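Local structure of aldose 1-epimerase (1LUR) at residues F14-N19 / T24-P29; T33-T38 / D57-D62; A173-D178 / I331-S336. The protein probably interconverts the alpha and beta anomers of aldose sugars, as a galactose mutarotase (aldose 1-epimerase) relative with a largely beta fold. All coordinates share one frame; numbering follows the deposited sequence.

Contact 1: F14-N19 / T24-P29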
loop_
_atom_site.group_PDB
_atom_site.type_symbol
_atom_site.label_atom_id
_atom_site.label_comp_id
_atom_site.label_asym_id
_atom_site.label_seq_id
_atom_site.Cartn_x
_atom_site.Cartn_y
_atom_site.Cartn_z
ATOM N N PHE A 14 2.805 -1.325 20.017
ATOM C CA PHE A 14 3.583 -1.799 18.883
ATOM C C PHE A 14 3.907 -3.274 19.066
ATOM O O PHE A 14 4.169 -3.729 20.177
ATOM C CB PHE A 14 4.885 -1.008 18.761
ATOM C CG PHE A 14 4.700 0.407 18.285
ATOM C CD1 PHE A 14 4.215 0.667 17.006
ATOM C CD2 PHE A 14 5.022 1.481 19.111
ATOM C CE1 PHE A 14 4.054 1.978 16.554
ATOM C CE2 PHE A 14 4.865 2.797 18.671
ATOM C CZ PHE A 14 4.379 3.047 17.389
ATOM N N ILE A 15 3.873 -4.019 17.970
ATOM C CA ILE A 15 4.168 -5.442 18.007
ATOM C C ILE A 15 5.368 -5.658 17.095
ATOM O O ILE A 15 5.374 -5.207 15.950
ATOM C CB ILE A 15 2.989 -6.278 17.492
ATOM C CG1 ILE A 15 1.739 -5.979 18.324
ATOM C CG2 ILE A 15 3.333 -7.758 17.554
ATOM C CD1 ILE A 15 0.498 -6.736 17.873
ATOM N N GLU A 16 6.386 -6.339 17.602
ATOM C CA GLU A 16 7.579 -6.591 16.810
ATOM C C GLU A 16 7.769 -8.042 16.394
ATOM O O GLU A 16 7.460 -8.967 17.150
ATOM C CB GLU A 16 8.823 -6.125 17.570
ATOM C CG GLU A 16 9.152 -4.650 17.401
ATOM C CD GLU A 16 10.407 -4.242 18.156
ATOM O OE1 GLU A 16 11.449 -4.926 18.016
ATOM O OE2 GLU A 16 10.358 -3.228 18.884
ATOM N N ILE A 17 8.265 -8.224 15.175
ATOM C CA ILE A 17 8.523 -9.548 14.624
ATOM C C ILE A 17 9.877 -9.434 13.949
ATOM O O ILE A 17 10.285 -8.339 13.553
ATOM C CB ILE A 17 7.471 -9.991 13.583
ATOM C CG1 ILE A 17 7.465 -9.044 12.386
ATOM C CG2 ILE A 17 6.103 -10.057 14.232
ATOM C CD1 ILE A 17 6.578 -9.522 11.253
ATOM N N ALA A 18 10.585 -10.547 13.816
ATOM C CA ALA A 18 11.895 -10.492 13.182
ATOM C C ALA A 18 12.446 -11.864 12.837
ATOM O O ALA A 18 12.010 -12.879 13.380
ATOM C CB ALA A 18 12.874 -9.760 14.100
ATOM N N ASN A 19 13.394 -11.897 11.913
ATOM C CA ASN A 19 13.985 -13.168 11.531
ATOM C C ASN A 19 15.329 -13.249 12.252
ATOM O O ASN A 19 15.579 -12.482 13.181
ATOM C CB ASN A 19 14.172 -13.270 10.014
ATOM C CG ASN A 19 15.101 -12.219 9.465
ATOM O OD1 ASN A 19 15.699 -11.438 10.211
ATOM N ND2 ASN A 19 15.234 -12.190 8.144
ATOM N N THR A 24 13.759 -6.703 10.931
ATOM C CA THR A 24 12.744 -6.529 11.957
ATOM C C THR A 24 11.593 -5.673 11.428
ATOM O O THR A 24 11.798 -4.740 10.656
ATOM C CB THR A 24 13.341 -5.856 13.225
ATOM O OG1 THR A 24 14.442 -6.637 13.706
ATOM C CG2 THR A 24 12.299 -5.761 14.331
ATOM N N ALA A 25 10.382 -6.013 11.844
ATOM C CA ALA A 25 9.195 -5.283 11.423
ATOM C C ALA A 25 8.352 -4.985 12.652
ATOM O O ALA A 25 8.165 -5.847 13.509
ATOM C CB ALA A 25 8.391 -6.111 10.431
ATOM N N THR A 26 7.858 -3.759 12.746
ATOM C CA THR A 26 7.034 -3.377 13.879
ATOM C C THR A 26 5.639 -3.040 13.361
ATOM O O THR A 26 5.482 -2.182 12.496
ATOM C CB THR A 26 7.618 -2.163 14.609
ATOM O OG1 THR A 26 8.957 -2.460 15.026
ATOM C CG2 THR A 26 6.781 -1.835 15.834
ATOM N N LEU A 27 4.636 -3.730 13.892
ATOM C CA LEU A 27 3.254 -3.513 13.486
ATOM C C LEU A 27 2.428 -2.849 14.585
ATOM O O LEU A 27 2.814 -2.842 15.755
ATOM C CB LEU A 27 2.607 -4.842 13.103
ATOM C CG LEU A 27 3.298 -5.670 12.016
ATOM C CD1 LEU A 27 3.581 -4.783 10.811
ATOM C CD2 LEU A 27 4.597 -6.268 12.552
ATOM N N LEU A 28 1.282 -2.302 14.192
ATOM C CA LEU A 28 0.380 -1.630 15.118
ATOM C C LEU A 28 -1.044 -2.089 14.813
ATOM O O LEU A 28 -1.501 -2.003 13.672
ATOM C CB LEU A 28 0.493 -0.112 14.943
ATOM C CG LEU A 28 -0.229 0.804 15.935
ATOM C CD1 LEU A 28 0.350 0.614 17.338
ATOM C CD2 LEU A 28 -0.060 2.251 15.489
ATOM N N PRO A 29 -1.757 -2.595 15.829
ATOM C CA PRO A 29 -3.134 -3.069 15.664
ATOM C C PRO A 29 -4.018 -2.030 14.986
ATOM O O PRO A 29 -4.901 -2.370 14.193
ATOM C CB PRO A 29 -3.575 -3.351 17.097
ATOM C CG PRO A 29 -2.301 -3.777 17.754
ATOM C CD PRO A 29 -1.312 -2.766 17.225
#
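Phe14 and Leu28 meet at the open end of an antiparallel beta hairpin, where Leu28 CD1 lies 3.9 Å from Phe14 CD1, approaching the ring at a slant. The methyl of Thr26 fits into the angle between Phe14 CB and the ring atoms CG and CD1, also coming at a slant, with Thr26 CG2 3.6 Å from Phe14 CB. With CG2 anti to the backbone N, Thr26 turns this methyl toward Phe14 and puts OG1 beside the Glu16 chain, 3.2 Å from Glu16 CG. An alanine in place of Phe14 would probably leave Leu28 CD1 without its ring neighbour and open a gap beside the Thr26 methyl.

The opposite face carries Ile15, Ile17, Ala25 and Leu27. Small Ala25 offers a dip into which Ile17 leans, CG1 to Ala25 CB 3.6 Å, while Leu27 CD2 lies beside Ala25, 4.0 Å from Ile17 CG1, so Ile17 rests against both. Phe124, Tyr145 and Val147 of the nine-stranded sheet pack on this face.

Two reciprocal pairs of backbone bonds fix the register. Ile15 N reaches Leu27 O at 2.7 Å, and Ala25 N reaches Ile17 O at 2.9 Å with an N-H...O angle of 173°. The chemistry therefore divides the work: main-chain amides set the alignment, the Ile15/Ile17/Ala25/Leu27 face packs as an apolar surface against the other sheet, and the Glu16/Thr24/Thr26 face is mixed and partly open to solvent.

Contact 2: T33-T38 / D57-D62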
loop_
_atom_site.group_PDB
_atom_site.type_symbol
_atom_site.label_atom_id
_atom_site.label_comp_id
_atom_site.label_asym_id
_atom_site.label_seq_id
_atom_site.Cartn_x
_atom_site.Cartn_y
_atom_site.Cartn_z
ATOM N N THR A 33 -1.296 -1.452 10.733
ATOM C CA THR A 33 -0.163 -0.706 10.200
ATOM C C THR A 33 1.263 -1.231 10.333
ATOM O O THR A 33 1.644 -1.796 11.356
ATOM C CB THR A 33 -0.153 0.714 10.815
ATOM O OG1 THR A 33 -1.426 1.335 10.608
ATOM C CG2 THR A 33 0.945 1.568 10.191
ATOM N N LEU A 34 2.051 -1.007 9.284
ATOM C CA LEU A 34 3.448 -1.419 9.256
ATOM C C LEU A 34 4.122 -0.155 9.779
ATOM O O LEU A 34 4.328 0.802 9.031
ATOM C CB LEU A 34 3.916 -1.705 7.828
ATOM C CG LEU A 34 5.419 -1.974 7.665
ATOM C CD1 LEU A 34 5.853 -3.101 8.602
ATOM C CD2 LEU A 34 5.723 -2.332 6.209
ATOM N N ALA A 35 4.437 -0.150 11.072
ATOM C CA ALA A 35 5.076 0.994 11.722
ATOM C C ALA A 35 6.551 1.202 11.385
ATOM O O ALA A 35 6.972 2.319 11.081
ATOM C CB ALA A 35 4.909 0.880 13.231
ATOM N N LYS A 36 7.341 0.137 11.461
ATOM C CA LYS A 36 8.765 0.231 11.161
ATOM C C LYS A 36 9.238 -1.024 10.456
ATOM O O LYS A 36 8.584 -2.064 10.511
ATOM C CB LYS A 36 9.587 0.359 12.444
ATOM C CG LYS A 36 9.103 1.363 13.468
ATOM C CD LYS A 36 9.840 1.144 14.793
ATOM C CE LYS A 36 11.354 1.095 14.588
ATOM N NZ LYS A 36 12.091 0.815 15.852
ATOM N N LEU A 37 10.398 -0.911 9.816
ATOM C CA LEU A 37 11.023 -2.010 9.088
ATOM C C LEU A 37 12.516 -1.687 9.001
ATOM O O LEU A 37 12.949 -0.906 8.151
ATOM C CB LEU A 37 10.426 -2.156 7.687
ATOM C CG LEU A 37 10.767 -3.470 6.973
ATOM C CD1 LEU A 37 9.811 -3.678 5.832
ATOM C CD2 LEU A 37 12.196 -3.456 6.474
ATOM N N THR A 38 13.297 -2.288 9.893
ATOM C CA THR A 38 14.735 -2.063 9.927
ATOM C C THR A 38 15.521 -3.146 9.198
ATOM O O THR A 38 15.184 -4.327 9.267
ATOM C CB THR A 38 15.229 -1.982 11.383
ATOM O OG1 THR A 38 14.917 -3.205 12.060
ATOM C CG2 THR A 38 14.547 -0.837 12.106
ATOM N N ASP A 57 -0.071 7.360 19.408
ATOM C CA ASP A 57 -1.065 8.399 19.190
ATOM C C ASP A 57 -0.834 9.160 17.888
ATOM O O ASP A 57 -1.792 9.511 17.197
ATOM C CB ASP A 57 -1.082 9.366 20.374
ATOM C CG ASP A 57 -2.454 9.965 20.610
ATOM O OD1 ASP A 57 -2.918 10.756 19.760
ATOM O OD2 ASP A 57 -3.074 9.631 21.642
ATOM N N GLU A 58 0.429 9.411 17.548
ATOM C CA GLU A 58 0.748 10.134 16.318
ATOM C C GLU A 58 0.227 9.366 15.110
ATOM O O GLU A 58 -0.154 9.959 14.100
ATOM C CB GLU A 58 2.257 10.334 16.177
ATOM C CG GLU A 58 2.868 11.244 17.224
ATOM C CD GLU A 58 4.371 11.349 17.087
ATOM O OE1 GLU A 58 4.844 12.044 16.165
ATOM O OE2 GLU A 58 5.082 10.723 17.900
ATOM N N PHE A 59 0.227 8.043 15.219
ATOM C CA PHE A 59 -0.251 7.186 14.139
ATOM C C PHE A 59 -1.766 7.300 14.052
ATOM O O PHE A 59 -2.330 7.377 12.958
ATOM C CB PHE A 59 0.139 5.730 14.403
ATOM C CG PHE A 59 1.427 5.315 13.750
ATOM C CD1 PHE A 59 1.485 5.098 12.377
ATOM C CD2 PHE A 59 2.581 5.135 14.505
ATOM C CE1 PHE A 59 2.669 4.707 11.767
ATOM C CE2 PHE A 59 3.774 4.744 13.904
ATOM C CZ PHE A 59 3.817 4.529 12.532
ATOM N N GLU A 60 -2.416 7.313 15.212
ATOM C CA GLU A 60 -3.869 7.418 15.282
ATOM C C GLU A 60 -4.359 8.774 14.791
ATOM O O GLU A 60 -5.542 8.952 14.504
ATOM C CB GLU A 60 -4.350 7.186 16.717
ATOM C CG GLU A 60 -4.096 5.782 17.244
ATOM C CD GLU A 60 -4.517 5.613 18.695
ATOM O OE1 GLU A 60 -3.975 6.334 19.559
ATOM O OE2 GLU A 60 -5.386 4.760 18.974
ATOM N N LYS A 61 -3.447 9.734 14.693
ATOM C CA LYS A 61 -3.814 11.064 14.235
ATOM C C LYS A 61 -3.368 11.320 12.800
ATOM O O LYS A 61 -3.766 12.310 12.194
ATOM C CB LYS A 61 -3.219 12.124 15.170
ATOM C CG LYS A 61 -3.812 12.113 16.577
ATOM C CD LYS A 61 -3.088 13.084 17.509
ATOM C CE LYS A 61 -3.822 13.222 18.839
ATOM N NZ LYS A 61 -3.058 14.025 19.841
ATOM N N ASP A 62 -2.550 10.423 12.253
ATOM C CA ASP A 62 -2.061 10.573 10.885
ATOM C C ASP A 62 -3.201 10.578 9.873
ATOM O O ASP A 62 -4.216 9.910 10.070
ATOM C CB ASP A 62 -1.079 9.447 10.544
ATOM C CG ASP A 62 -0.680 9.443 9.079
ATOM O OD1 ASP A 62 -0.400 10.530 8.529
ATOM O OD2 ASP A 62 -0.633 8.350 8.477
#
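A classic beta bulge in strand 33-40 gives Phe59 its landing place: Ala35 and Lys36 both face Thr26 of the adjoining strand, and the ring from helix 56-61 presses on Ala35. Ala35 has helix-like backbone angles (phi -73°, psi -48°), as the first residue of such a bulge does, and this local kink interrupts the regular pleat of the sheet. The strand belongs to a small antiparallel sheet of the galactose mutarotase fold, and the helix is one of the few in a chain built mainly of strands.

The contact is small and almost entirely the work of one side chain. About 116 Å² is buried between the segments, and Phe59 alone accounts for 62 Å² of it. Its backbone stays well back, with the CA of Phe59 8.5 Å from the CA of Ala35, so the ring bridges the interval. Ring atoms CZ and CE1 make the closest approaches, both at a slant. CZ comes to 3.8 Å from Ala35 CA and almost as near to its CB, while CE1 is turned to Thr33.

Outside the two segments the ring also meets Phe53, edge-to-face, and Leu28 of strand 24-28. Just beyond Phe59 in the chain, Asp62 N donates to Phe59 O at 3.1 Å.

Thr33 divides its two branches between different tasks. OG1 is hydrogen-bonded to Phe30 O. The chi1 of -54° sets CG2 anti to the backbone N, which delivers the methyl to the ring, and there Thr33 CG2 comes to 3.9 Å from Phe59 CE1.

Contact 3: A173-D178 / I331-S336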
loop_
_atom_site.group_PDB
_atom_site.type_symbol
_atom_site.label_atom_id
_atom_site.label_comp_id
_atom_site.label_asym_id
_atom_site.label_seq_id
_atom_site.Cartn_x
_atom_site.Cartn_y
_atom_site.Cartn_z
ATOM N N ALA A 173 2.512 1.665 3.011
ATOM C CA ALA A 173 3.804 2.034 3.586
ATOM C C ALA A 173 4.579 2.946 2.636
ATOM O O ALA A 173 4.612 2.714 1.429
ATOM C CB ALA A 173 4.620 0.781 3.885
ATOM N N TYR A 174 5.179 3.995 3.192
ATOM C CA TYR A 174 5.969 4.957 2.425
ATOM C C TYR A 174 7.417 4.497 2.581
ATOM O O TYR A 174 7.918 4.409 3.703
ATOM C CB TYR A 174 5.834 6.368 3.004
ATOM C CG TYR A 174 4.513 7.070 2.751
ATOM C CD1 TYR A 174 3.330 6.639 3.360
ATOM C CD2 TYR A 174 4.460 8.211 1.950
ATOM C CE1 TYR A 174 2.131 7.338 3.178
ATOM C CE2 TYR A 174 3.271 8.911 1.763
ATOM C CZ TYR A 174 2.112 8.475 2.377
ATOM O OH TYR A 174 0.945 9.181 2.184
ATOM N N TRP A 175 8.091 4.223 1.467
ATOM C CA TRP A 175 9.474 3.765 1.518
ATOM C C TRP A 175 10.575 4.773 1.203
ATOM O O TRP A 175 10.458 5.594 0.297
ATOM C CB TRP A 175 9.644 2.550 0.605
ATOM C CG TRP A 175 8.686 1.442 0.895
ATOM C CD1 TRP A 175 7.420 1.302 0.399
ATOM C CD2 TRP A 175 8.900 0.325 1.769
ATOM N NE1 TRP A 175 6.834 0.168 0.908
ATOM C CE2 TRP A 175 7.720 -0.450 1.752
ATOM C CE3 TRP A 175 9.974 -0.094 2.566
ATOM C CZ2 TRP A 175 7.583 -1.625 2.502
ATOM C CZ3 TRP A 175 9.838 -1.262 3.311
ATOM C CH2 TRP A 175 8.650 -2.011 3.272
ATOM N N ASN A 176 11.652 4.674 1.977
ATOM C CA ASN A 176 12.838 5.518 1.866
ATOM C C ASN A 176 13.920 4.599 2.422
ATOM O O ASN A 176 13.945 4.308 3.617
ATOM C CB ASN A 176 12.706 6.773 2.734
ATOM C CG ASN A 176 13.931 7.662 2.655
ATOM O OD1 ASN A 176 15.042 7.235 2.972
ATOM N ND2 ASN A 176 13.737 8.904 2.226
ATOM N N LEU A 177 14.806 4.138 1.548
ATOM C CA LEU A 177 15.882 3.233 1.935
ATOM C C LEU A 177 17.194 3.786 2.498
ATOM O O LEU A 177 18.012 3.009 2.989
ATOM C CB LEU A 177 16.200 2.325 0.744
ATOM C CG LEU A 177 14.978 1.804 -0.026
ATOM C CD1 LEU A 177 15.431 0.912 -1.176
ATOM C CD2 LEU A 177 14.062 1.037 0.916
ATOM N N ASP A 178 17.414 5.098 2.449
ATOM C CA ASP A 178 18.673 5.635 2.978
ATOM C C ASP A 178 18.579 6.856 3.885
ATOM O O ASP A 178 19.601 7.369 4.346
ATOM C CB ASP A 178 19.634 5.948 1.827
ATOM C CG ASP A 178 19.048 6.922 0.826
ATOM O OD1 ASP A 178 18.428 7.915 1.255
ATOM O OD2 ASP A 178 19.216 6.702 -0.391
ATOM N N ILE A 331 1.650 -10.003 -0.956
ATOM C CA ILE A 331 2.692 -9.091 -1.392
ATOM C C ILE A 331 3.962 -9.587 -0.726
ATOM O O ILE A 331 3.998 -9.735 0.498
ATOM C CB ILE A 331 2.435 -7.653 -0.901
ATOM C CG1 ILE A 331 1.042 -7.184 -1.321
ATOM C CG2 ILE A 331 3.469 -6.722 -1.490
ATOM C CD1 ILE A 331 0.638 -5.838 -0.718
ATOM N N VAL A 332 4.995 -9.862 -1.518
ATOM C CA VAL A 332 6.251 -10.338 -0.955
ATOM C C VAL A 332 7.360 -9.320 -1.184
ATOM O O VAL A 332 7.708 -9.024 -2.326
ATOM C CB VAL A 332 6.675 -11.689 -1.577
ATOM C CG1 VAL A 332 7.961 -12.193 -0.903
ATOM C CG2 VAL A 332 5.560 -12.704 -1.408
ATOM N N TYR A 333 7.888 -8.766 -0.092
ATOM C CA TYR A 333 8.962 -7.783 -0.170
ATOM C C TYR A 333 10.264 -8.492 0.182
ATOM O O TYR A 333 10.381 -9.077 1.262
ATOM C CB TYR A 333 8.770 -6.643 0.839
ATOM C CG TYR A 333 7.483 -5.868 0.721
ATOM C CD1 TYR A 333 6.274 -6.426 1.128
ATOM C CD2 TYR A 333 7.478 -4.560 0.235
ATOM C CE1 TYR A 333 5.093 -5.700 1.058
ATOM C CE2 TYR A 333 6.301 -3.826 0.159
ATOM C CZ TYR A 333 5.116 -4.399 0.571
ATOM O OH TYR A 333 3.945 -3.678 0.503
ATOM N N THR A 334 11.235 -8.447 -0.721
ATOM C CA THR A 334 12.520 -9.090 -0.466
ATOM C C THR A 334 13.563 -7.999 -0.311
ATOM O O THR A 334 13.707 -7.145 -1.185
ATOM C CB THR A 334 12.949 -10.011 -1.625
ATOM O OG1 THR A 334 11.992 -11.063 -1.786
ATOM C CG2 THR A 334 14.314 -10.628 -1.332
ATOM N N PHE A 335 14.285 -8.026 0.805
ATOM C CA PHE A 335 15.316 -7.037 1.070
ATOM C C PHE A 335 16.695 -7.641 0.841
ATOM O O PHE A 335 16.970 -8.764 1.267
ATOM C CB PHE A 335 15.188 -6.520 2.503
ATOM C CG PHE A 335 13.835 -5.948 2.811
ATOM C CD1 PHE A 335 12.823 -6.752 3.332
ATOM C CD2 PHE A 335 13.552 -4.615 2.527
ATOM C CE1 PHE A 335 11.550 -6.240 3.560
ATOM C CE2 PHE A 335 12.279 -4.090 2.752
ATOM C CZ PHE A 335 11.277 -4.906 3.269
ATOM N N SER A 336 17.550 -6.894 0.152
ATOM C CA SER A 336 18.903 -7.350 -0.145
ATOM C C SER A 336 19.831 -6.163 -0.353
ATOM O O SER A 336 19.508 -5.032 0.017
ATOM C CB SER A 336 18.892 -8.200 -1.412
ATOM O OG SER A 336 18.502 -7.416 -2.531
HETATM O O HOH W 1 3.780 -1.273 0.695
#
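The two backbones stand far apart, the nearest CA pair, Trp175 and Tyr333, being separated by 11.7 Å, as expected of strands in different sheets that meet through long side chains. Trp175 crosses the gap from strand 170-175, with CG beside its own backbone N (chi1 -54°), and brings the benzo part of its indole against two rings of strand 327-337. Toward Tyr333 the closest atoms are Trp175 CZ2 and Tyr333 CE2, 3.5 Å apart. These ring planes are inclined at 33°, with centroids 5.3 Å apart. Phe335 meets the CZ3-CH2 side of the same six-membered ring: Trp175 CZ3 lies in the plane of the Phe335 ring at its edge, 3.8 Å from CE2, with the planes at 41°.

Leu37 of strand 33-40 also touches Trp175 and Phe335, and Leu153 lies against both Tyr333 and Phe335, so the aromatic cluster is buried among aliphatic neighbours. A water in the indole plane accepts a weak bond from Trp175 NE1 at 3.4 Å; its distance to Tyr333 OH, 2.4 Å, is unusually short, so that link is doubtful. The chemistry implies cohesion by dispersion between inclined rings, with the water giving the indole N-H a weak polar partner.

Overall arrangement
Along the chain the three contacts come in series. Contacts 1 and 2 share one four-stranded antiparallel sheet and have centres about 11 Å apart; backbone bonds between strands 24-28 and 33-40, such as Thr26 N to Lys36 O at 2.9 Å, join them. Contact 3 links the seven- and nine-stranded sheets, through strands 170-175 and 327-337. Its centre is about 16 Å from that of contact 2, yet the two touch, for instance where Leu34 packs on Ala173. Contacts 1 and 3 do not touch, their nearest atoms being about 7 Å apart. Strand 33-40 thus connects the amino-terminal hairpin with the aromatic core between the larger sheets.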